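Local coordinates for lipase (Pelosinus fermentans, PDB 5AH0), which probably hydrolyses ester bonds as a lipase of the alpha/beta-hydrolase clan, and breaks down the polyester poly(butylene adipate-co-terephthalate), at residues K107-A112 and E378-L383; F260-C265 and L370-G375. All coordinates share one frame; numbering follows the deposited sequence.

Interaction 1: K107-A112 and E378-L383; sequences KIHLVA and EKLSQL
H109 and V111 of strand 108-113 pack against L380, in the C-terminal part of helix 370-380, in a buried helix-on-sheet contact, built on a CH-pi interaction, at one face of the central parallel sheet. CB of L380 sits almost exactly over the middle of the H109 imidazole, 4.0 Å from its centroid and only 2° off the ring normal. With CG of H109 anti to its carbonyl carbon (chi1 -55°), the ring is carried toward the helix, and chi2 (-73°) turns its face to L380. The carbonyl oxygen of L380 lies on the same side of the ring plane but outside the ring's rim, beyond the CE1-NE2 bond, 3.1 Å from CE1 of H109. It is equally near NE2, but the angle is too poor for a hydrogen bond. CD1 of L380 reaches further along the strand to meet CG2 of V111 at 3.8 Å. Further along the chain, L383 turns back and brings its CD1 to 4.2 Å from CE1 of H109, meeting the ring obliquely. The turn itself is tied by S381, whose OG donates to the E378 carbonyl oxygen at 2.9 Å. The polar needs of the buried imidazole are met elsewhere, ND1 pairing with S155 OG on the adjacent strand 153-159 and NE2 with N2 OD1. Held at both nitrogens, the ring has its rotation fixed; the amide oxygen at NE2 suggests that this nitrogen probably carries a proton, and the nearby L380 carbonyl would tend to stabilise any positive charge.

Interaction 2: F260-C265 and L370-G375; sequences FSYSTC and LSWYKG
Y262 of strand 258-265 and W372 of helix 370-380 meet in a T-shaped aromatic pair, the edge of the indole pointing at the face of the phenol. The tight part is small. CZ2 of W372 stands above the Y262 ring, offset toward its rim, and comes to 3.6 Å from CE2 of Y262. CH2 of W372 follows at 4.1 Å from CZ of Y262. The ring centroids are 5.1 Å apart, with the planes at 69°. W372 reaches the strand because its CG lies anti to the backbone N (chi1 -173°), extending the indole across a gap that leaves even the nearest CA atoms, those of Y262 and Y373, 12.3 Å apart. The diametrically placed carbon of the same six-membered ring, CE3 of W372, lies 3.6 Å above the centre of the Y373 ring, and the benzo ring is thus set between two tyrosine faces. Replacing Y262 by an alanine would probably open a gap beside CZ2 and take away one of these two faces. Y262 is buried, lying also against T157, L352 and M349, whereas W372 is partly exposed. The start of the helix is the more open side: L370 is partly exposed and S371 exposed, and neither touches 260-265; Y373, by contrast, turns inward and bonds through OH to the A360 carbonyl oxygen. Helix 370-380, the last of the chain, packed across the parallel sheet, is consistent with the C-terminal helix of the alpha/beta-hydrolase fold.

Of the strands that take part, followed from the N terminus, 108-113 comes first, then 258-265, and only near its end does the chain form helix 370-380, which serves both contacts. Interaction 1 closes the larger loop, bringing the C-terminal end of that helix back over 108-113; interaction 2 closes a loop nested inside it, joining the first turns of the helix to 258-265. Strand 153-159 lies between the two strands in the sheet, so the helix spans all three. The contacts, whose centres are about 12 Å apart, also touch directly: K379 makes a cation-pi interaction with F260, and L383 packs on the same ring.

Interaction 1: K107-A112 and E378-L383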
loop_
_atom_site.group_PDB
_atom_site.type_symbol
_atom_site.label_atom_id
_atom_site.label_comp_id
_atom_site.label_asym_id
_atom_site.label_seq_id
_atom_site.Cartn_x
_atom_site.Cartn_y
_atom_site.Cartn_z
ATOM N N LYS A 107 0.126 -18.514 10.165
ATOM C CA LYS A 107 -0.498 -17.326 9.596
ATOM C C LYS A 107 0.387 -16.091 9.811
ATOM O O LYS A 107 1.405 -16.167 10.506
ATOM C CB LYS A 107 -1.884 -17.113 10.210
ATOM C CG LYS A 107 -2.615 -18.409 10.487
ATOM C CD LYS A 107 -4.036 -18.211 10.984
ATOM C CE LYS A 107 -4.954 -17.762 9.868
ATOM N NZ LYS A 107 -6.368 -17.577 10.325
ATOM N N ILE A 108 0.016 -14.971 9.189
ATOM C CA ILE A 108 0.707 -13.690 9.398
ATOM C C ILE A 108 -0.278 -12.586 9.707
ATOM O O ILE A 108 -1.474 -12.725 9.434
ATOM C CB ILE A 108 1.509 -13.244 8.170
ATOM C CG1 ILE A 108 0.571 -13.025 6.984
ATOM C CG2 ILE A 108 2.599 -14.236 7.822
ATOM C CD1 ILE A 108 1.283 -12.610 5.731
ATOM N N HIS A 109 0.227 -11.493 10.283
ATOM C CA HIS A 109 -0.509 -10.230 10.366
ATOM C C HIS A 109 -0.031 -9.298 9.267
ATOM O O HIS A 109 1.168 -9.029 9.168
ATOM C CB HIS A 109 -0.294 -9.521 11.702
ATOM C CG HIS A 109 -0.614 -10.348 12.903
ATOM N ND1 HIS A 109 -1.905 -10.656 13.272
ATOM C CD2 HIS A 109 0.190 -10.897 13.844
ATOM C CE1 HIS A 109 -1.881 -11.378 14.379
ATOM N NE2 HIS A 109 -0.623 -11.537 14.747
ATOM N N LEU A 110 -0.951 -8.773 8.468
ATOM C CA LEU A 110 -0.572 -7.774 7.477
ATOM C C LEU A 110 -0.801 -6.373 8.027
ATOM O O LEU A 110 -1.917 -6.014 8.408
ATOM C CB LEU A 110 -1.335 -7.986 6.167
ATOM C CG LEU A 110 -0.771 -9.207 5.443
ATOM C CD1 LEU A 110 -1.720 -9.773 4.381
ATOM C CD2 LEU A 110 0.606 -8.870 4.856
ATOM N N VAL A 111 0.274 -5.595 8.099
ATOM C CA VAL A 111 0.184 -4.188 8.476
ATOM C C VAL A 111 0.580 -3.361 7.265
ATOM O O VAL A 111 1.690 -3.495 6.729
ATOM C CB VAL A 111 1.089 -3.839 9.687
ATOM C CG1 VAL A 111 1.036 -2.369 9.983
ATOM C CG2 VAL A 111 0.681 -4.657 10.928
ATOM N N ALA A 112 -0.351 -2.527 6.822
ATOM C CA ALA A 112 -0.195 -1.812 5.578
ATOM C C ALA A 112 -0.455 -0.329 5.759
ATOM O O ALA A 112 -1.277 0.077 6.577
ATOM C CB ALA A 112 -1.125 -2.375 4.531
ATOM N N GLU A 378 1.846 -5.517 19.918
ATOM C CA GLU A 378 1.334 -6.131 21.146
ATOM C C GLU A 378 -0.132 -6.480 20.986
ATOM O O GLU A 378 -0.543 -7.592 21.314
ATOM C CB GLU A 378 1.501 -5.209 22.357
ATOM C CG GLU A 378 2.937 -4.924 22.765
ATOM C CD GLU A 378 3.047 -3.870 23.874
ATOM O OE1 GLU A 378 2.077 -3.105 24.089
ATOM O OE2 GLU A 378 4.104 -3.818 24.540
ATOM N N LYS A 379 -0.908 -5.530 20.466
ATOM C CA LYS A 379 -2.334 -5.737 20.277
ATOM C C LYS A 379 -2.557 -6.930 19.349
ATOM O O LYS A 379 -3.381 -7.810 19.624
ATOM C CB LYS A 379 -3.005 -4.478 19.717
ATOM C CG LYS A 379 -4.534 -4.561 19.674
ATOM C CD LYS A 379 -5.214 -3.178 19.638
ATOM C CE LYS A 379 -5.035 -2.496 18.291
ATOM N NZ LYS A 379 -5.630 -3.351 17.230
ATOM N N LEU A 380 -1.781 -6.972 18.272
ATOM C CA LEU A 380 -1.920 -8.010 17.265
ATOM C C LEU A 380 -1.524 -9.375 17.809
ATOM O O LEU A 380 -1.994 -10.399 17.324
ATOM C CB LEU A 380 -1.079 -7.668 16.036
ATOM C CG LEU A 380 -1.554 -6.430 15.278
ATOM C CD1 LEU A 380 -0.629 -6.130 14.124
ATOM C CD2 LEU A 380 -2.974 -6.651 14.787
ATOM N N SER A 381 -0.666 -9.385 18.821
ATOM C CA SER A 381 -0.199 -10.639 19.385
ATOM C C SER A 381 -1.096 -11.070 20.538
ATOM O O SER A 381 -0.891 -12.123 21.129
ATOM C CB SER A 381 1.248 -10.512 19.866
ATOM O OG SER A 381 1.317 -9.763 21.065
ATOM N N GLN A 382 -2.082 -10.240 20.865
ATOM C CA GLN A 382 -3.025 -10.583 21.917
ATOM C C GLN A 382 -4.305 -11.173 21.329
ATOM O O GLN A 382 -5.155 -11.679 22.063
ATOM C CB GLN A 382 -3.331 -9.353 22.769
ATOM C CG GLN A 382 -2.193 -8.977 23.704
ATOM C CD GLN A 382 -2.422 -7.656 24.423
ATOM O OE1 GLN A 382 -3.520 -7.098 24.389
ATOM N NE2 GLN A 382 -1.379 -7.144 25.068
ATOM N N LEU A 383 -4.420 -11.126 20.003
ATOM C CA LEU A 383 -5.557 -11.713 19.299
ATOM C C LEU A 383 -5.533 -13.221 19.456
ATOM O O LEU A 383 -4.501 -13.847 19.239
ATOM C CB LEU A 383 -5.538 -11.334 17.815
ATOM C CG LEU A 383 -5.735 -9.853 17.450
ATOM C CD1 LEU A 383 -5.316 -9.591 16.026
ATOM C CD2 LEU A 383 -7.174 -9.439 17.624
#

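Interaction 2: F260-C265 and L370-G375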
loop_
_atom_site.group_PDB
_atom_site.type_symbol
_atom_site.label_atom_id
_atom_site.label_comp_id
_atom_site.label_asym_id
_atom_site.label_seq_id
_atom_site.Cartn_x
_atom_site.Cartn_y
_atom_site.Cartn_z
ATOM N N PHE A 260 -8.345 -3.968 11.260
ATOM C CA PHE A 260 -8.170 -2.691 11.944
ATOM C C PHE A 260 -7.783 -1.603 10.944
ATOM O O PHE A 260 -6.846 -1.773 10.160
ATOM C CB PHE A 260 -7.103 -2.798 13.032
ATOM C CG PHE A 260 -7.411 -3.814 14.084
ATOM C CD1 PHE A 260 -8.200 -3.487 15.174
ATOM C CD2 PHE A 260 -6.918 -5.103 13.985
ATOM C CE1 PHE A 260 -8.484 -4.423 16.152
ATOM C CE2 PHE A 260 -7.201 -6.044 14.953
ATOM C CZ PHE A 260 -7.988 -5.702 16.039
ATOM N N SER A 261 -8.484 -0.474 11.006
ATOM C CA SER A 261 -8.198 0.654 10.129
ATOM C C SER A 261 -7.963 1.931 10.931
ATOM O O SER A 261 -8.776 2.312 11.774
ATOM C CB SER A 261 -9.338 0.875 9.149
ATOM O OG SER A 261 -10.458 1.406 9.826
ATOM N N TYR A 262 -6.838 2.581 10.665
ATOM C CA TYR A 262 -6.513 3.846 11.289
ATOM C C TYR A 262 -6.720 4.971 10.292
ATOM O O TYR A 262 -6.351 4.836 9.130
ATOM C CB TYR A 262 -5.072 3.835 11.796
ATOM C CG TYR A 262 -4.865 2.964 13.010
ATOM C CD1 TYR A 262 -4.565 1.617 12.879
ATOM C CD2 TYR A 262 -4.980 3.492 14.291
ATOM C CE1 TYR A 262 -4.382 0.814 13.988
ATOM C CE2 TYR A 262 -4.801 2.696 15.409
ATOM C CZ TYR A 262 -4.501 1.361 15.255
ATOM O OH TYR A 262 -4.321 0.574 16.368
ATOM N N SER A 263 -7.319 6.073 10.739
ATOM C CA SER A 263 -7.568 7.211 9.857
ATOM C C SER A 263 -6.712 8.407 10.225
ATOM O O SER A 263 -6.489 8.687 11.406
ATOM C CB SER A 263 -9.041 7.600 9.891
ATOM O OG SER A 263 -9.808 6.683 9.133
ATOM N N THR A 264 -6.229 9.108 9.205
ATOM C CA THR A 264 -5.364 10.272 9.392
ATOM C C THR A 264 -5.997 11.537 8.863
ATOM O O THR A 264 -6.802 11.509 7.939
ATOM C CB THR A 264 -4.026 10.102 8.683
ATOM O OG1 THR A 264 -4.279 9.768 7.308
ATOM C CG2 THR A 264 -3.213 8.989 9.345
ATOM N N CYS A 265 -5.604 12.658 9.443
ATOM C CA CYS A 265 -6.123 13.947 9.035
ATOM C C CYS A 265 -5.116 14.992 9.447
ATOM O O CYS A 265 -4.550 14.894 10.531
ATOM C CB CYS A 265 -7.489 14.237 9.672
ATOM S SG CYS A 265 -8.299 15.699 8.943
ATOM N N LEU A 370 8.200 4.558 17.234
ATOM C CA LEU A 370 8.557 3.160 17.373
ATOM C C LEU A 370 7.680 2.538 18.450
ATOM O O LEU A 370 7.182 1.412 18.315
ATOM C CB LEU A 370 10.041 3.008 17.717
ATOM C CG LEU A 370 10.479 1.637 18.235
ATOM C CD1 LEU A 370 10.108 0.574 17.224
ATOM C CD2 LEU A 370 11.987 1.618 18.479
ATOM N N SER A 371 7.499 3.290 19.525
ATOM C CA SER A 371 6.694 2.840 20.640
ATOM C C SER A 371 5.240 2.657 20.200
ATOM O O SER A 371 4.575 1.724 20.641
ATOM C CB SER A 371 6.811 3.833 21.789
ATOM O OG SER A 371 5.969 3.482 22.862
ATOM N N TRP A 372 4.743 3.524 19.319
ATOM C CA TRP A 372 3.373 3.358 18.814
ATOM C C TRP A 372 3.200 2.036 18.054
ATOM O O TRP A 372 2.223 1.311 18.259
ATOM C CB TRP A 372 2.988 4.512 17.909
ATOM C CG TRP A 372 1.531 4.521 17.478
ATOM C CD1 TRP A 372 0.504 5.174 18.095
ATOM C CD2 TRP A 372 0.953 3.859 16.342
ATOM N NE1 TRP A 372 -0.670 4.969 17.412
ATOM C CE2 TRP A 372 -0.424 4.160 16.338
ATOM C CE3 TRP A 372 1.465 3.031 15.339
ATOM C CZ2 TRP A 372 -1.296 3.669 15.366
ATOM C CZ3 TRP A 372 0.598 2.546 14.370
ATOM C CH2 TRP A 372 -0.768 2.861 14.394
ATOM N N TYR A 373 4.155 1.730 17.181
ATOM C CA TYR A 373 4.129 0.480 16.424
ATOM C C TYR A 373 4.351 -0.738 17.319
ATOM O O TYR A 373 3.798 -1.807 17.061
ATOM C CB TYR A 373 5.163 0.518 15.291
ATOM C CG TYR A 373 4.608 1.214 14.070
ATOM C CD1 TYR A 373 3.833 0.516 13.153
ATOM C CD2 TYR A 373 4.816 2.581 13.852
ATOM C CE1 TYR A 373 3.293 1.138 12.037
ATOM C CE2 TYR A 373 4.278 3.214 12.728
ATOM C CZ TYR A 373 3.518 2.478 11.827
ATOM O OH TYR A 373 2.976 3.071 10.711
ATOM N N LYS A 374 5.146 -0.578 18.375
ATOM C CA LYS A 374 5.289 -1.642 19.367
ATOM C C LYS A 374 3.918 -1.931 19.993
ATOM O O LYS A 374 3.523 -3.088 20.147
ATOM C CB LYS A 374 6.315 -1.255 20.430
ATOM C CG LYS A 374 6.554 -2.274 21.515
ATOM C CD LYS A 374 7.793 -1.866 22.298
ATOM C CE LYS A 374 8.131 -2.843 23.418
ATOM N NZ LYS A 374 7.075 -2.867 24.455
ATOM N N GLY A 375 3.191 -0.869 20.325
ATOM C CA GLY A 375 1.852 -0.997 20.862
ATOM C C GLY A 375 0.934 -1.752 19.926
ATOM O O GLY A 375 0.159 -2.605 20.358
#